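Local coordinates for protein putative HAD-hydrolase YfnB (Bacillus subtilis, PDB 3ED5) that is probably a phosphate-cleaving hydrolase of the haloacid dehalogenase superfamily, perhaps acting as a 5'-nucleotidase, though its physiological role is not established, at residues T9-V14 with E177-I182; A46-I51 with N71-A76; F97-H102 with S129-K134. All blocks are in the same frame, centred on the assembly; numbering follows the deposited sequence.

Contact 1. Residues T9-V14 with E177-I182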
loop_
_atom_site.group_PDB
_atom_site.type_symbol
_atom_site.label_atom_id
_atom_site.label_comp_id
_atom_site.label_asym_id
_atom_site.label_seq_id
_atom_site.Cartn_x
_atom_site.Cartn_y
_atom_site.Cartn_z
ATOM N N THR A 9 14.754 -12.524 0.809
ATOM C CA THR A 9 13.550 -12.193 0.067
ATOM C C THR A 9 12.883 -11.034 0.790
ATOM O O THR A 9 12.573 -11.167 1.982
ATOM C CB THR A 9 12.606 -13.396 0.080
ATOM O OG1 THR A 9 13.310 -14.545 -0.426
ATOM C CG2 THR A 9 11.347 -13.132 -0.784
ATOM N N LEU A 10 12.640 -9.929 0.072
ATOM C CA LEU A 10 11.969 -8.749 0.666
ATOM C C LEU A 10 10.631 -8.540 -0.032
ATOM O O LEU A 10 10.582 -8.488 -1.273
ATOM C CB LEU A 10 12.832 -7.466 0.551
ATOM C CG LEU A 10 14.284 -7.684 1.031
ATOM C CD1 LEU A 10 15.117 -6.417 0.794
ATOM C CD2 LEU A 10 14.336 -8.112 2.509
ATOM N N LEU A 11 9.558 -8.454 0.755
ATOM C CA LEU A 11 8.237 -8.187 0.226
ATOM C C LEU A 11 7.863 -6.745 0.594
ATOM O O LEU A 11 7.812 -6.396 1.773
ATOM C CB LEU A 11 7.200 -9.143 0.832
ATOM C CG LEU A 11 7.568 -10.653 0.878
ATOM C CD1 LEU A 11 6.396 -11.436 1.483
ATOM C CD2 LEU A 11 7.901 -11.217 -0.506
ATOM N N PHE A 12 7.629 -5.933 -0.424
ATOM C CA PHE A 12 7.333 -4.524 -0.172
ATOM C C PHE A 12 5.879 -4.236 -0.499
ATOM O O PHE A 12 5.388 -4.551 -1.575
ATOM C CB PHE A 12 8.192 -3.623 -1.085
ATOM C CG PHE A 12 9.570 -3.361 -0.574
ATOM C CD1 PHE A 12 9.846 -2.283 0.264
ATOM C CD2 PHE A 12 10.627 -4.197 -0.965
ATOM C CE1 PHE A 12 11.165 -2.067 0.754
ATOM C CE2 PHE A 12 11.944 -3.968 -0.510
ATOM C CZ PHE A 12 12.209 -2.918 0.343
ATOM N N ASP A 13 5.217 -3.579 0.441
ATOM C CA ASP A 13 3.979 -2.867 0.161
ATOM C C ASP A 13 4.304 -1.678 -0.769
ATOM O O ASP A 13 5.451 -1.236 -0.854
ATOM C CB ASP A 13 3.385 -2.397 1.498
ATOM C CG ASP A 13 2.168 -1.506 1.319
ATOM O OD1 ASP A 13 1.102 -1.992 0.862
ATOM O OD2 ASP A 13 2.302 -0.328 1.659
ATOM N N VAL A 14 3.287 -1.137 -1.460
ATOM C CA VAL A 14 3.504 -0.021 -2.401
ATOM C C VAL A 14 3.180 1.315 -1.722
ATOM O O VAL A 14 4.047 2.194 -1.540
ATOM C CB VAL A 14 2.626 -0.177 -3.690
ATOM C CG1 VAL A 14 2.822 1.019 -4.650
ATOM C CG2 VAL A 14 3.042 -1.465 -4.474
ATOM N N GLU A 177 11.761 -17.889 7.141
ATOM C CA GLU A 177 12.819 -17.436 8.044
ATOM C C GLU A 177 13.744 -16.391 7.401
ATOM O O GLU A 177 14.366 -15.592 8.103
ATOM C CB GLU A 177 13.641 -18.649 8.481
ATOM C CG GLU A 177 14.712 -18.333 9.458
ATOM C CD GLU A 177 15.570 -19.539 9.755
ATOM O OE1 GLU A 177 15.130 -20.673 9.476
ATOM O OE2 GLU A 177 16.691 -19.342 10.268
ATOM N N HIS A 178 13.833 -16.401 6.075
ATOM C CA HIS A 178 14.722 -15.497 5.334
ATOM C C HIS A 178 13.963 -14.462 4.538
ATOM O O HIS A 178 14.481 -13.927 3.548
ATOM C CB HIS A 178 15.609 -16.313 4.406
ATOM C CG HIS A 178 16.445 -17.303 5.142
ATOM N ND1 HIS A 178 17.659 -16.971 5.706
ATOM C CD2 HIS A 178 16.219 -18.601 5.456
ATOM C CE1 HIS A 178 18.163 -18.036 6.314
ATOM N NE2 HIS A 178 17.302 -19.032 6.185
ATOM N N THR A 179 12.732 -14.207 4.967
ATOM C CA THR A 179 11.875 -13.250 4.307
ATOM C C THR A 179 11.450 -12.124 5.254
ATOM O O THR A 179 11.102 -12.374 6.413
ATOM C CB THR A 179 10.613 -13.955 3.761
ATOM O OG1 THR A 179 11.000 -14.995 2.869
ATOM C CG2 THR A 179 9.658 -12.958 3.026
ATOM N N LEU A 180 11.438 -10.892 4.738
ATOM C CA LEU A 180 10.996 -9.732 5.502
ATOM C C LEU A 180 9.881 -9.050 4.722
ATOM O O LEU A 180 10.029 -8.824 3.499
ATOM C CB LEU A 180 12.175 -8.746 5.671
ATOM C CG LEU A 180 11.828 -7.452 6.464
ATOM C CD1 LEU A 180 11.513 -7.746 7.945
ATOM C CD2 LEU A 180 13.027 -6.483 6.378
ATOM N N ILE A 181 8.798 -8.659 5.405
ATOM C CA ILE A 181 7.821 -7.790 4.758
ATOM C C ILE A 181 7.975 -6.358 5.310
ATOM O O ILE A 181 8.096 -6.167 6.522
ATOM C CB ILE A 181 6.358 -8.286 4.893
ATOM C CG1 ILE A 181 5.391 -7.291 4.196
ATOM C CG2 ILE A 181 5.965 -8.524 6.375
ATOM C CD1 ILE A 181 3.908 -7.848 4.062
ATOM N N ILE A 182 7.974 -5.383 4.404
ATOM C CA ILE A 182 8.144 -3.966 4.756
ATOM C C ILE A 182 6.906 -3.210 4.289
ATOM O O ILE A 182 6.549 -3.255 3.108
ATOM C CB ILE A 182 9.368 -3.377 4.007
ATOM C CG1 ILE A 182 10.652 -4.180 4.290
ATOM C CG2 ILE A 182 9.575 -1.874 4.406
ATOM C CD1 ILE A 182 10.976 -5.244 3.226
#
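Phe12 and Ile182 lie side by side at the C-terminal end of two neighbouring parallel strands, 9-12 and 179-182. These strands are central in the Rossmann-like sheet of the HAD fold. Ile182 CD1 sits over the middle of the Phe12 ring, 4.0 Å from its centroid and 12° off the ring normal, a CH-pi contact. The CG1 branch of Ile182 turns by an unusual chi2 of 96°, which swings CD1 over the ring and also brings it 3.9 Å from Leu10 CB. On the other sheet face, Leu11 CG meets Thr179 CG2 at 3.8 Å. The Thr179 hydroxyl bonds back to Ser175 O.

The backbone holds these side chains in register. Five N-H...O bonds alternate between the strands, and Leu11 N to Leu180 O is almost straight at 175°. Further out, helix 108-116 packs on the Leu10 and Phe12 face through Ile112 and Leu115. Strands 120-125 and 199-203 flank the pair.

Asp13 follows Phe12 directly; it is the probable nucleophile, in the DxDxT signature of HAD motif I. OD1 forms a salt bridge with Lys158 and OD2 a hydrogen bond with Thr17; the like-charged Asp184 lies close by. The run of backbone bonds reaches this residue: Asp13 N donates to Ile182 O at 3.0 Å.

Contact 2. Residues A46-I51 with N71-A76; sequences AQYKTI and NTRFSA. With FMT (formic acid), chain B; FMT (formic acid), chain F.
Tyr48 and Phe74 meet at the tight end of this antiparallel-leaning helix pair in the helical cap of the HAD fold. Their planes are only 5° apart, but the rings are slid apart, with centroids 5.2 Å from each other and little overlap. The close touch is Tyr48 CE1 to Phe74 CE1 at 3.4 Å. Tyr48 reaches it because its ring swings out anti to the backbone N (chi1 171°) toward helix 66-80.

Arg73 threads past the same ring. Its CD lies at the Tyr48 ring edge, 3.5 Å from Tyr48 OH, and that hydroxyl sits over one face of the guanidinium. The hydroxyl oxygen and Arg73 NH1 are poorly angled for a hydrogen bond, so this is packing. Leu29 and Leu32 of helix 21-35, with Leu90 of helix 87-98, close in on Phe74.

The other end is looser. Partly exposed Ile51 CG2 makes just long contacts, 4.3 Å to Ala76 CB and about the same to the Arg73 carbonyl oxygen. Leu77 and Glu80 add to the packing on Ile51.

The guanidinium runs on past the Tyr48 hydroxyl to its polar partners. Arg73 NH1 and Arg73 NH2 both bond O1 of a formic acid at the guanidinium edge, at 2.9 and 3.1 Å. Arg95 also bonds the formic acid. Between the two segments the contact is apolar and aromatic packing; the helices also share the Arg73-Asn52 hydrogen bond. The arginine charge is met by Glu91 and by the formic acid, probably from the crystallisation liquor, which suggests a spot suited to a small anion.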
loop_
_atom_site.group_PDB
_atom_site.type_symbol
_atom_site.label_atom_id
_atom_site.label_comp_id
_atom_site.label_asym_id
_atom_site.label_seq_id
_atom_site.Cartn_x
_atom_site.Cartn_y
_atom_site.Cartn_z
ATOM N N ALA A 46 -11.370 15.588 5.588
ATOM C CA ALA A 46 -11.209 14.809 6.802
ATOM C C ALA A 46 -12.229 13.671 6.806
ATOM O O ALA A 46 -11.871 12.521 7.074
ATOM C CB ALA A 46 -11.382 15.685 8.028
ATOM N N GLN A 47 -13.492 13.982 6.496
ATOM C CA GLN A 47 -14.505 12.904 6.468
ATOM C C GLN A 47 -14.218 11.864 5.382
ATOM O O GLN A 47 -14.397 10.654 5.639
ATOM C CB GLN A 47 -15.943 13.428 6.342
ATOM C CG GLN A 47 -16.470 14.171 7.589
ATOM C CD GLN A 47 -16.384 13.410 8.917
ATOM O OE1 GLN A 47 -16.932 12.303 9.092
ATOM N NE2 GLN A 47 -15.721 14.038 9.889
ATOM N N TYR A 48 -13.761 12.309 4.201
ATOM C CA TYR A 48 -13.360 11.374 3.141
ATOM C C TYR A 48 -12.326 10.393 3.697
ATOM O O TYR A 48 -12.432 9.154 3.534
ATOM C CB TYR A 48 -12.756 12.063 1.892
ATOM C CG TYR A 48 -12.188 11.008 0.970
ATOM C CD1 TYR A 48 -13.049 10.187 0.235
ATOM C CD2 TYR A 48 -10.812 10.765 0.893
ATOM C CE1 TYR A 48 -12.573 9.165 -0.561
ATOM C CE2 TYR A 48 -10.307 9.743 0.074
ATOM C CZ TYR A 48 -11.194 8.941 -0.649
ATOM O OH TYR A 48 -10.719 7.933 -1.464
ATOM N N LYS A 49 -11.317 10.940 4.370
ATOM C CA LYS A 49 -10.256 10.054 4.874
ATOM C C LYS A 49 -10.785 9.037 5.891
ATOM O O LYS A 49 -10.395 7.865 5.824
ATOM C CB LYS A 49 -9.066 10.850 5.413
ATOM C CG LYS A 49 -8.319 11.626 4.302
ATOM C CD LYS A 49 -6.968 12.123 4.802
ATOM C CE LYS A 49 -6.165 12.847 3.722
ATOM N NZ LYS A 49 -6.324 14.335 3.801
ATOM N N THR A 50 -11.707 9.453 6.765
ATOM C CA THR A 50 -12.242 8.551 7.773
ATOM C C THR A 50 -13.123 7.473 7.119
ATOM O O THR A 50 -13.022 6.272 7.465
ATOM C CB THR A 50 -13.043 9.317 8.870
ATOM O OG1 THR A 50 -12.195 10.330 9.459
ATOM C CG2 THR A 50 -13.519 8.348 9.964
ATOM N N ILE A 51 -13.991 7.921 6.208
ATOM C CA ILE A 51 -14.866 7.006 5.467
ATOM C C ILE A 51 -14.026 6.005 4.672
ATOM O O ILE A 51 -14.268 4.796 4.759
ATOM C CB ILE A 51 -15.768 7.748 4.512
ATOM C CG1 ILE A 51 -16.854 8.450 5.342
ATOM C CG2 ILE A 51 -16.462 6.807 3.516
ATOM C CD1 ILE A 51 -17.625 9.620 4.588
ATOM N N ASN A 71 -16.281 2.004 -5.184
ATOM C CA ASN A 71 -17.493 2.511 -5.875
ATOM C C ASN A 71 -18.524 3.121 -4.952
ATOM O O ASN A 71 -19.541 3.675 -5.424
ATOM C CB ASN A 71 -18.089 1.452 -6.796
ATOM C CG ASN A 71 -17.175 1.151 -7.950
ATOM O OD1 ASN A 71 -16.551 2.059 -8.490
ATOM N ND2 ASN A 71 -17.078 -0.116 -8.339
ATOM N N THR A 72 -18.299 3.021 -3.645
ATOM C CA THR A 72 -19.224 3.722 -2.746
ATOM C C THR A 72 -18.634 4.881 -1.955
ATOM O O THR A 72 -19.398 5.709 -1.435
ATOM C CB THR A 72 -19.974 2.776 -1.789
ATOM O OG1 THR A 72 -19.037 2.075 -0.983
ATOM C CG2 THR A 72 -20.811 1.746 -2.562
ATOM N N ARG A 73 -17.314 4.963 -1.832
ATOM C CA ARG A 73 -16.714 5.959 -0.931
ATOM C C ARG A 73 -17.128 7.389 -1.329
ATOM O O ARG A 73 -17.484 8.200 -0.455
ATOM C CB ARG A 73 -15.185 5.824 -0.857
ATOM C CG ARG A 73 -14.492 5.949 -2.224
ATOM C CD ARG A 73 -13.030 5.422 -2.104
ATOM N NE ARG A 73 -12.355 5.331 -3.392
ATOM C CZ ARG A 73 -11.078 4.956 -3.510
ATOM N NH1 ARG A 73 -10.358 4.729 -2.401
ATOM N NH2 ARG A 73 -10.513 4.879 -4.705
ATOM N N PHE A 74 -17.116 7.697 -2.623
ATOM C CA PHE A 74 -17.454 9.099 -3.023
ATOM C C PHE A 74 -18.932 9.405 -2.965
ATOM O O PHE A 74 -19.317 10.550 -2.714
ATOM C CB PHE A 74 -16.889 9.458 -4.403
ATOM C CG PHE A 74 -15.402 9.439 -4.425
ATOM C CD1 PHE A 74 -14.678 10.401 -3.732
ATOM C CD2 PHE A 74 -14.712 8.412 -5.084
ATOM C CE1 PHE A 74 -13.244 10.332 -3.715
ATOM C CE2 PHE A 74 -13.323 8.352 -5.069
ATOM C CZ PHE A 74 -12.597 9.296 -4.380
ATOM N N SER A 75 -19.776 8.406 -3.189
ATOM C CA SER A 75 -21.204 8.628 -2.990
ATOM C C SER A 75 -21.542 8.724 -1.499
ATOM O O SER A 75 -22.364 9.573 -1.126
ATOM C CB SER A 75 -22.074 7.596 -3.706
ATOM O OG SER A 75 -21.510 6.313 -3.566
ATOM N N ALA A 76 -20.901 7.902 -0.658
ATOM C CA ALA A 76 -21.107 8.030 0.814
ATOM C C ALA A 76 -20.729 9.429 1.297
ATOM O O ALA A 76 -21.460 10.044 2.088
ATOM C CB ALA A 76 -20.295 6.979 1.573
HETATM C C FMT B . -7.047 3.426 -3.818
HETATM O O1 FMT B . -7.653 4.437 -3.509
HETATM O O2 FMT B . -7.503 2.572 -4.558
HETATM C C FMT F . -19.680 -2.255 -6.408
HETATM O O1 FMT F . -19.261 -2.021 -7.539
HETATM O O2 FMT F . -19.675 -3.376 -5.893
#

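Contact 3. Residues F97-H102 with S129-K134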
loop_
_atom_site.group_PDB
_atom_site.type_symbol
_atom_site.label_atom_id
_atom_site.label_comp_id
_atom_site.label_asym_id
_atom_site.label_seq_id
_atom_site.Cartn_x
_atom_site.Cartn_y
_atom_site.Cartn_z
ATOM N N PHE A 97 -7.084 10.165 -12.279
ATOM C CA PHE A 97 -6.157 11.124 -11.661
ATOM C C PHE A 97 -5.181 10.465 -10.695
ATOM O O PHE A 97 -4.005 10.822 -10.670
ATOM C CB PHE A 97 -6.901 12.206 -10.897
ATOM C CG PHE A 97 -7.790 13.068 -11.760
ATOM C CD1 PHE A 97 -7.308 13.634 -12.945
ATOM C CD2 PHE A 97 -9.101 13.326 -11.361
ATOM C CE1 PHE A 97 -8.132 14.468 -13.746
ATOM C CE2 PHE A 97 -9.937 14.161 -12.151
ATOM C CZ PHE A 97 -9.451 14.723 -13.344
ATOM N N LEU A 98 -5.659 9.503 -9.912
ATOM C CA LEU A 98 -4.790 8.778 -9.003
ATOM C C LEU A 98 -3.707 8.061 -9.802
ATOM O O LEU A 98 -2.547 7.992 -9.356
ATOM C CB LEU A 98 -5.600 7.733 -8.219
ATOM C CG LEU A 98 -4.914 7.081 -7.021
ATOM C CD1 LEU A 98 -4.718 8.148 -5.889
ATOM C CD2 LEU A 98 -5.758 5.923 -6.510
ATOM N N GLU A 99 -4.078 7.546 -10.976
ATOM C CA GLU A 99 -3.133 6.763 -11.792
ATOM C C GLU A 99 -2.080 7.626 -12.453
ATOM O O GLU A 99 -1.161 7.110 -13.055
ATOM C CB GLU A 99 -3.865 5.886 -12.835
ATOM C CG GLU A 99 -4.539 4.707 -12.167
ATOM C CD GLU A 99 -5.308 3.791 -13.122
ATOM O OE1 GLU A 99 -5.608 4.212 -14.272
ATOM O OE2 GLU A 99 -5.630 2.661 -12.687
ATOM N N GLU A 100 -2.225 8.944 -12.370
ATOM C CA GLU A 100 -1.197 9.857 -12.839
ATOM C C GLU A 100 -0.245 10.345 -11.743
ATOM O O GLU A 100 0.648 11.136 -12.014
ATOM C CB GLU A 100 -1.828 11.025 -13.569
ATOM C CG GLU A 100 -2.435 10.595 -14.916
ATOM C CD GLU A 100 -3.243 11.691 -15.579
ATOM O OE1 GLU A 100 -4.272 12.131 -15.035
ATOM O OE2 GLU A 100 -2.859 12.073 -16.685
ATOM N N GLY A 101 -0.454 9.888 -10.519
ATOM C CA GLY A 101 0.387 10.270 -9.382
ATOM C C GLY A 101 1.336 9.116 -9.070
ATOM O O GLY A 101 0.891 8.068 -8.607
ATOM N N HIS A 102 2.628 9.310 -9.328
ATOM C CA HIS A 102 3.639 8.253 -9.049
ATOM C C HIS A 102 4.810 8.849 -8.286
ATOM O O HIS A 102 5.957 8.459 -8.482
ATOM C CB HIS A 102 4.124 7.568 -10.345
ATOM C CG HIS A 102 4.378 8.521 -11.467
ATOM N ND1 HIS A 102 5.598 9.128 -11.684
ATOM C CD2 HIS A 102 3.537 9.011 -12.410
ATOM C CE1 HIS A 102 5.491 9.961 -12.705
ATOM N NE2 HIS A 102 4.256 9.893 -13.171
ATOM N N SER A 129 -4.850 -3.541 -9.518
ATOM C CA SER A 129 -3.673 -4.016 -10.255
ATOM C C SER A 129 -3.212 -2.998 -11.311
ATOM O O SER A 129 -2.042 -2.613 -11.339
ATOM C CB SER A 129 -3.935 -5.375 -10.917
ATOM O OG SER A 129 -2.694 -5.828 -11.428
ATOM N N HIS A 130 -4.154 -2.529 -12.143
ATOM C CA HIS A 130 -3.771 -1.587 -13.187
ATOM C C HIS A 130 -3.062 -0.358 -12.606
ATOM O O HIS A 130 -2.078 0.135 -13.177
ATOM C CB HIS A 130 -4.982 -1.132 -14.000
ATOM C CG HIS A 130 -4.587 -0.330 -15.187
ATOM N ND1 HIS A 130 -4.802 1.028 -15.268
ATOM C CD2 HIS A 130 -3.900 -0.674 -16.302
ATOM C CE1 HIS A 130 -4.313 1.478 -16.409
ATOM N NE2 HIS A 130 -3.752 0.468 -17.051
ATOM N N THR A 131 -3.579 0.120 -11.476
ATOM C CA THR A 131 -3.087 1.329 -10.835
ATOM C C THR A 131 -1.659 1.127 -10.327
ATOM O O THR A 131 -0.791 1.991 -10.508
ATOM C CB THR A 131 -3.991 1.735 -9.665
ATOM O OG1 THR A 131 -5.296 2.026 -10.169
ATOM C CG2 THR A 131 -3.424 2.992 -8.966
ATOM N N GLN A 132 -1.411 -0.031 -9.723
ATOM C CA GLN A 132 -0.115 -0.270 -9.103
ATOM C C GLN A 132 0.941 -0.517 -10.171
ATOM O O GLN A 132 2.054 0.030 -10.075
ATOM C CB GLN A 132 -0.217 -1.453 -8.121
ATOM C CG GLN A 132 -1.263 -1.269 -6.944
ATOM C CD GLN A 132 -1.113 0.049 -6.180
ATOM O OE1 GLN A 132 -1.303 1.143 -6.740
ATOM N NE2 GLN A 132 -0.871 -0.048 -4.883
ATOM N N TYR A 133 0.594 -1.306 -11.189
ATOM C CA TYR A 133 1.500 -1.556 -12.306
ATOM C C TYR A 133 1.889 -0.218 -12.969
ATOM O O TYR A 133 3.077 0.061 -13.224
ATOM C CB TYR A 133 0.869 -2.486 -13.352
ATOM C CG TYR A 133 1.137 -3.965 -13.078
ATOM C CD1 TYR A 133 0.501 -4.645 -12.042
ATOM C CD2 TYR A 133 2.045 -4.674 -13.864
ATOM C CE1 TYR A 133 0.743 -6.027 -11.805
ATOM C CE2 TYR A 133 2.301 -6.045 -13.640
ATOM C CZ TYR A 133 1.638 -6.711 -12.615
ATOM O OH TYR A 133 1.900 -8.061 -12.400
ATOM N N LYS A 134 0.877 0.605 -13.224
ATOM C CA LYS A 134 1.134 1.868 -13.916
ATOM C C LYS A 134 2.031 2.813 -13.111
ATOM O O LYS A 134 3.021 3.337 -13.663
ATOM C CB LYS A 134 -0.183 2.568 -14.316
ATOM C CG LYS A 134 0.063 3.901 -15.038
ATOM C CD LYS A 134 -1.259 4.530 -15.509
ATOM C CE LYS A 134 -1.038 5.683 -16.461
ATOM N NZ LYS A 134 -0.250 6.784 -15.826
#
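The His130 ring and the Glu99 carboxylate meet with their planes 59° apart. Glu99 OE2 lies at the ring edge, near the ring plane, and takes a hydrogen bond from His130 ND1 at 3.2 Å and 161°. ND1 stands well above the carboxylate plane. Thr131 OG1 donates to Glu99 OE2 at 2.6 Å, on its anti lone pair. Two donors thus grip OE2, and Arg95 bonds the Thr131 hydroxyl in turn. The Glu99 chain runs extended beyond CG (chi2 179°), which carries the carboxylate across to helix 129-138.

Lys134 bends at its last torsion to bring NZ over the carbonyl plane of Glu99 O, 2.9 Å away. Asp138 is its salt-bridge partner. Replacing Glu99 by an alanine would probably leave His130 ND1 and Thr131 OG1 without their shared acceptor and the imidazole freer to turn, though the lysine bond to the backbone could remain.

The type I turn from Leu98 to Gly101 leads the chain on from cap helix 87-98. The arrangement is consistent with a cap-to-core linker, as in other cap-bearing HAD proteins, tied here to the core helix that follows strand 120-125.

In the fold
Contact 1 is the most buried: two core strands joined by backbone bonds and apolar side chains, beside the probable nucleophile. Contact 2 lies in the helical cap, its centre about 31 Å from that of contact 1 and across the chain's centre. It is also largely buried, but aromatic packing replaces backbone pairing. Contact 3 stands between the two domains, is partly exposed, and relies on charged and polar side chains. Helix 87-98 links contacts 2 and 3: it packs on Phe74 and runs into 97-102. Arg95 on that helix bonds the formic acid held by Arg73 and the Thr131 hydroxyl of contact 3. Contacts 1 and 3 touch where Val14 CB meets Gln132 NE2 at 3.7 Å.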